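PDB 5FP1: probable TonB-dependent siderophore receptor PiuA from Acinetobacter baumannii, which probably binds iron-chelating siderophores, ferric enterobactin perhaps among them, at the outer membrane in the first step of iron uptake. Local coordinates for residues T479-S493 with P517-D530. Residues are numbered along the deposited sequence; the frame is centred on the assembly and turned at random. Where two conformers were deposited one is given.
Sequences TENGSIYTSYATSAS and PEEAQTFEIGTKWD. With C8E ((hydroxyethyloxy)tri(ethyloxy)octane), chain C; C8E ((hydroxyethyloxy)tri(ethyloxy)octane), chain H; C8E ((hydroxyethyloxy)tri(ethyloxy)octane), chain F.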
# COMPACT_ATOMS: atom_id res chain seq x y z
N THR A 479 24.56 -23.39 9.41
CA THR A 479 24.17 -24.62 8.73
C THR A 479 23.43 -24.21 7.46
O THR A 479 23.14 -23.01 7.26
CB THR A 479 23.18 -25.47 9.56
OG1 THR A 479 21.88 -24.85 9.56
CG2 THR A 479 23.63 -25.63 10.96
N GLU A 480 23.10 -25.18 6.62
CA GLU A 480 22.46 -24.84 5.35
C GLU A 480 21.06 -24.22 5.58
O GLU A 480 20.57 -23.46 4.74
CB GLU A 480 22.39 -26.04 4.40
CG GLU A 480 21.38 -27.06 4.82
CD GLU A 480 21.37 -28.29 3.91
OE1 GLU A 480 21.54 -28.13 2.68
OE2 GLU A 480 21.19 -29.41 4.43
N ASN A 481 20.46 -24.50 6.74
CA ASN A 481 19.11 -24.05 7.04
C ASN A 481 19.07 -22.78 7.90
O ASN A 481 18.02 -22.38 8.38
CB ASN A 481 18.37 -25.15 7.78
CG ASN A 481 18.00 -26.33 6.88
OD1 ASN A 481 17.73 -26.17 5.70
ND2 ASN A 481 17.99 -27.52 7.45
N GLY A 482 20.23 -22.17 8.13
CA GLY A 482 20.32 -21.00 8.98
C GLY A 482 21.12 -19.88 8.38
O GLY A 482 21.96 -20.11 7.52
N SER A 483 20.83 -18.66 8.82
CA SER A 483 21.54 -17.46 8.39
C SER A 483 21.63 -16.47 9.53
O SER A 483 20.70 -16.33 10.32
CB SER A 483 20.81 -16.78 7.24
OG SER A 483 21.05 -15.38 7.29
N ILE A 484 22.76 -15.76 9.59
CA ILE A 484 22.91 -14.62 10.47
C ILE A 484 23.53 -13.55 9.62
O ILE A 484 24.49 -13.82 8.87
CB ILE A 484 23.85 -14.89 11.67
CG1 ILE A 484 23.47 -16.17 12.40
CG2 ILE A 484 23.76 -13.75 12.67
CD1 ILE A 484 24.57 -16.62 13.36
N TYR A 485 22.98 -12.33 9.68
CA TYR A 485 23.43 -11.31 8.76
C TYR A 485 23.47 -9.94 9.36
O TYR A 485 22.85 -9.68 10.40
CB TYR A 485 22.55 -11.29 7.49
CG TYR A 485 21.14 -10.79 7.73
CD1 TYR A 485 20.83 -9.43 7.64
CD2 TYR A 485 20.14 -11.68 8.08
CE1 TYR A 485 19.52 -8.97 7.88
CE2 TYR A 485 18.83 -11.24 8.31
CZ TYR A 485 18.53 -9.88 8.20
OH TYR A 485 17.25 -9.49 8.48
N THR A 486 24.24 -9.09 8.69
CA THR A 486 24.30 -7.65 8.92
C THR A 486 24.17 -7.00 7.57
O THR A 486 24.80 -7.44 6.61
CB THR A 486 25.69 -7.23 9.48
OG1 THR A 486 26.02 -8.02 10.62
CG2 THR A 486 25.68 -5.75 9.87
N SER A 487 23.39 -5.92 7.47
CA SER A 487 23.30 -5.20 6.21
C SER A 487 23.06 -3.72 6.37
O SER A 487 22.59 -3.24 7.39
CB SER A 487 22.23 -5.83 5.31
OG SER A 487 20.94 -5.59 5.83
N TYR A 488 23.42 -3.01 5.32
CA TYR A 488 23.23 -1.58 5.24
C TYR A 488 22.67 -1.24 3.86
O TYR A 488 23.14 -1.72 2.84
CB TYR A 488 24.56 -0.87 5.46
CG TYR A 488 24.47 0.62 5.36
CD1 TYR A 488 23.93 1.39 6.37
CD2 TYR A 488 24.88 1.26 4.20
CE1 TYR A 488 23.84 2.77 6.26
CE2 TYR A 488 24.79 2.64 4.08
CZ TYR A 488 24.27 3.38 5.10
OH TYR A 488 24.19 4.76 4.95
N ALA A 489 21.68 -0.35 3.83
CA ALA A 489 21.05 0.04 2.54
C ALA A 489 20.57 1.46 2.63
O ALA A 489 20.17 1.94 3.72
CB ALA A 489 19.90 -0.90 2.20
N THR A 490 20.65 2.17 1.50
CA THR A 490 20.26 3.56 1.47
C THR A 490 19.00 3.78 0.63
O THR A 490 18.55 2.92 -0.15
CB THR A 490 21.38 4.47 0.92
OG1 THR A 490 21.67 4.16 -0.46
CG2 THR A 490 22.66 4.33 1.76
N SER A 491 18.45 4.98 0.79
CA SER A 491 17.33 5.44 0.01
C SER A 491 17.45 6.93 -0.24
O SER A 491 18.01 7.65 0.57
CB SER A 491 16.03 5.12 0.74
OG SER A 491 14.93 5.88 0.25
N ALA A 492 16.89 7.38 -1.36
CA ALA A 492 16.78 8.79 -1.70
C ALA A 492 15.34 9.03 -2.23
O ALA A 492 14.77 8.17 -2.92
CB ALA A 492 17.81 9.18 -2.75
N SER A 493 14.77 10.17 -1.87
CA SER A 493 13.37 10.51 -2.20
C SER A 493 13.32 11.95 -2.68
O SER A 493 13.44 12.89 -1.88
CB SER A 493 12.44 10.29 -1.00
OG SER A 493 11.05 10.42 -1.37
N PRO A 517 17.35 15.62 -2.90
CA PRO A 517 16.49 14.57 -2.33
C PRO A 517 16.67 14.32 -0.85
O PRO A 517 17.77 14.51 -0.31
CB PRO A 517 16.90 13.31 -3.10
CG PRO A 517 17.51 13.80 -4.37
CD PRO A 517 18.12 15.14 -4.05
N GLU A 518 15.61 13.86 -0.21
CA GLU A 518 15.71 13.34 1.14
C GLU A 518 16.58 12.11 1.12
O GLU A 518 16.65 11.41 0.12
CB GLU A 518 14.34 12.98 1.68
CG GLU A 518 13.41 14.18 1.84
CD GLU A 518 12.13 13.82 2.56
OE1 GLU A 518 11.48 12.81 2.17
OE2 GLU A 518 11.76 14.53 3.51
N GLU A 519 17.25 11.84 2.23
CA GLU A 519 18.18 10.74 2.33
C GLU A 519 17.83 9.90 3.53
O GLU A 519 17.55 10.44 4.63
CB GLU A 519 19.62 11.24 2.45
CG GLU A 519 20.12 11.99 1.24
CD GLU A 519 21.51 12.56 1.48
OE1 GLU A 519 22.48 11.83 1.32
OE2 GLU A 519 21.63 13.72 1.88
N ALA A 520 17.80 8.59 3.33
CA ALA A 520 17.43 7.66 4.39
C ALA A 520 18.36 6.47 4.33
O ALA A 520 19.04 6.22 3.32
CB ALA A 520 15.98 7.21 4.24
N GLN A 521 18.34 5.70 5.40
CA GLN A 521 19.17 4.52 5.48
C GLN A 521 18.63 3.52 6.48
O GLN A 521 17.89 3.87 7.42
CB GLN A 521 20.62 4.92 5.81
CG GLN A 521 20.73 5.55 7.19
CD GLN A 521 22.09 6.16 7.51
OE1 GLN A 521 23.00 6.19 6.69
NE2 GLN A 521 22.21 6.67 8.71
N THR A 522 19.00 2.25 6.27
CA THR A 522 18.67 1.18 7.19
C THR A 522 19.93 0.38 7.54
O THR A 522 20.66 -0.06 6.64
CB THR A 522 17.62 0.24 6.59
OG1 THR A 522 16.38 0.96 6.42
CG2 THR A 522 17.37 -0.99 7.48
N PHE A 523 20.18 0.27 8.83
CA PHE A 523 21.18 -0.68 9.37
C PHE A 523 20.43 -1.82 10.05
O PHE A 523 19.57 -1.59 10.92
CB PHE A 523 22.12 -0.01 10.38
CG PHE A 523 23.08 -1.01 11.03
CD1 PHE A 523 24.17 -1.49 10.32
CD2 PHE A 523 22.82 -1.55 12.29
CE1 PHE A 523 25.04 -2.42 10.88
CE2 PHE A 523 23.67 -2.49 12.85
CZ PHE A 523 24.78 -2.93 12.15
N GLU A 524 20.71 -3.06 9.67
CA GLU A 524 19.97 -4.20 10.21
C GLU A 524 20.90 -5.38 10.51
O GLU A 524 21.86 -5.64 9.78
CB GLU A 524 18.93 -4.66 9.20
CG GLU A 524 18.01 -5.78 9.65
CD GLU A 524 16.77 -5.90 8.76
OE1 GLU A 524 16.11 -4.85 8.57
OE2 GLU A 524 16.45 -7.01 8.27
N ILE A 525 20.58 -6.06 11.59
CA ILE A 525 21.16 -7.34 11.90
C ILE A 525 20.01 -8.28 12.10
O ILE A 525 18.97 -7.93 12.66
CB ILE A 525 22.02 -7.27 13.17
CG1 ILE A 525 21.25 -6.66 14.33
CG2 ILE A 525 23.24 -6.43 12.92
CD1 ILE A 525 22.04 -6.67 15.61
N GLY A 526 20.19 -9.51 11.63
CA GLY A 526 19.13 -10.46 11.73
C GLY A 526 19.56 -11.91 11.64
O GLY A 526 20.73 -12.24 11.38
N THR A 527 18.57 -12.77 11.85
CA THR A 527 18.77 -14.19 11.69
C THR A 527 17.51 -14.83 11.13
O THR A 527 16.37 -14.38 11.40
CB THR A 527 19.24 -14.84 13.03
OG1 THR A 527 19.65 -16.20 12.79
CG2 THR A 527 18.13 -14.81 14.04
N LYS A 528 17.70 -15.85 10.30
CA LYS A 528 16.61 -16.60 9.68
C LYS A 528 16.90 -18.09 9.73
O LYS A 528 18.04 -18.49 9.50
CB LYS A 528 16.44 -16.17 8.22
CG LYS A 528 16.22 -14.66 8.00
CD LYS A 528 15.78 -14.36 6.57
CE LYS A 528 15.78 -12.85 6.33
NZ LYS A 528 15.37 -12.55 4.93
N TRP A 529 15.87 -18.90 9.94
CA TRP A 529 16.03 -20.36 10.11
C TRP A 529 14.89 -21.10 9.50
O TRP A 529 13.72 -20.80 9.78
CB TRP A 529 16.12 -20.73 11.60
CG TRP A 529 17.37 -20.23 12.17
CD1 TRP A 529 17.60 -18.98 12.66
CD2 TRP A 529 18.62 -20.93 12.23
NE1 TRP A 529 18.93 -18.86 13.04
CE2 TRP A 529 19.58 -20.04 12.77
CE3 TRP A 529 19.02 -22.23 11.90
CZ2 TRP A 529 20.91 -20.40 12.99
CZ3 TRP A 529 20.35 -22.59 12.12
CH2 TRP A 529 21.27 -21.67 12.66
N ASP A 530 15.21 -22.08 8.66
CA ASP A 530 14.24 -23.11 8.26
C ASP A 530 14.32 -24.27 9.23
O ASP A 530 15.42 -24.76 9.49
CB ASP A 530 14.54 -23.63 6.85
CG ASP A 530 13.91 -22.78 5.75
OD1 ASP A 530 13.34 -21.71 6.04
OD2 ASP A 530 14.02 -23.20 4.59
C1 C8E C . 29.88 -7.15 10.01
C2 C8E C . 30.16 -8.61 9.70
C3 C8E C . 28.87 -9.31 9.34
C4 C8E C . 28.90 -10.76 9.74
C5 C8E C . 27.56 -11.43 9.57
C6 C8E C . 26.51 -10.84 10.48
C7 C8E C . 26.50 -11.47 11.83
C8 C8E C . 25.89 -10.51 12.84
O9 C8E C . 26.95 -9.65 13.27
C10 C8E C . 26.52 -8.41 13.85
C11 C8E C . 26.05 -8.63 15.27
O12 C8E C . 25.05 -9.65 15.30
C13 C8E C . 24.61 -9.89 16.63
C14 C8E C . 23.50 -10.93 16.64
O15 C8E C . 24.04 -12.24 16.82
C16 C8E C . 23.84 -12.72 18.15
C17 C8E C . 23.81 -14.24 18.16
O18 C8E C . 23.12 -14.68 17.00
C1 C8E H . 25.13 -28.69 12.89
C2 C8E H . 25.89 -27.37 12.91
C3 C8E H . 25.70 -26.64 14.23
C4 C8E H . 24.81 -25.41 14.11
C5 C8E H . 24.88 -24.56 15.37
C6 C8E H . 24.20 -23.22 15.15
C7 C8E H . 24.07 -22.45 16.46
C8 C8E H . 22.93 -21.44 16.37
O9 C8E H . 23.40 -20.12 16.14
C10 C8E H . 22.46 -19.14 16.60
C11 C8E H . 22.81 -17.79 15.98
O12 C8E H . 22.13 -16.74 16.65
C1 C8E F . 29.17 -0.87 4.97
C2 C8E F . 29.23 0.60 4.60
C3 C8E F . 28.68 1.49 5.71
C4 C8E F . 28.81 2.97 5.35
C5 C8E F . 28.26 3.87 6.45
C6 C8E F . 27.87 5.24 5.93
C7 C8E F . 27.19 6.02 7.05
C8 C8E F . 27.37 7.52 6.89
O9 C8E F . 26.19 8.19 7.33
O HOH W 1 19.84 -3.01 5.60
O HOH W 2 9.91 12.21 0.23
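Antiparallel pairing of neighbouring transmembrane strands, 482-493 and 518-530, joins Gly482 to Trp529 at one end and Ser493 to Glu518 at the other, in the wall of the TonB-dependent receptor barrel. Backbone bonds run the whole length. On the face carrying Tyr485, Ser487 and Glu524, the Tyr485 ring lies over Gly526, whose CA sits 3.8 Å from the ring centroid in a CH-pi contact. Tyr485 CG stands between its backbone N and carbonyl carbon (chi1 70°), which lays the ring across strand 518-530 and lets Tyr485 OH give a 2.6 Å bond to the anti lone pair of Glu524 OE2. That carboxylate also binds Ser43 and Arg88, and Lys528 NZ reaches Lys42 O, so this face meets the plug. On the other, Tyr488 OH donates to Gln521 OE1 at 2.5 Å, ring and amide planes 70° apart, while a detergent chain lies over one ring face. Near the turn, Trp529 covers Gly482, with Gly482 CA 3.5 Å from the centroid of the Trp529 six-membered ring; Trp529 NE1 donates to Thr527 OG1 (2.8 Å). Thr527 OG1 in turn donates to Ser483 O (2.7 Å), which also accepts Lys528 N. The chemistry splits by face: charged and hydroxyl groups bind the plug inside; outside, aromatic and aliphatic groups meet detergent, the hydroxyls of Tyr488 and Thr527 bonded within the wall.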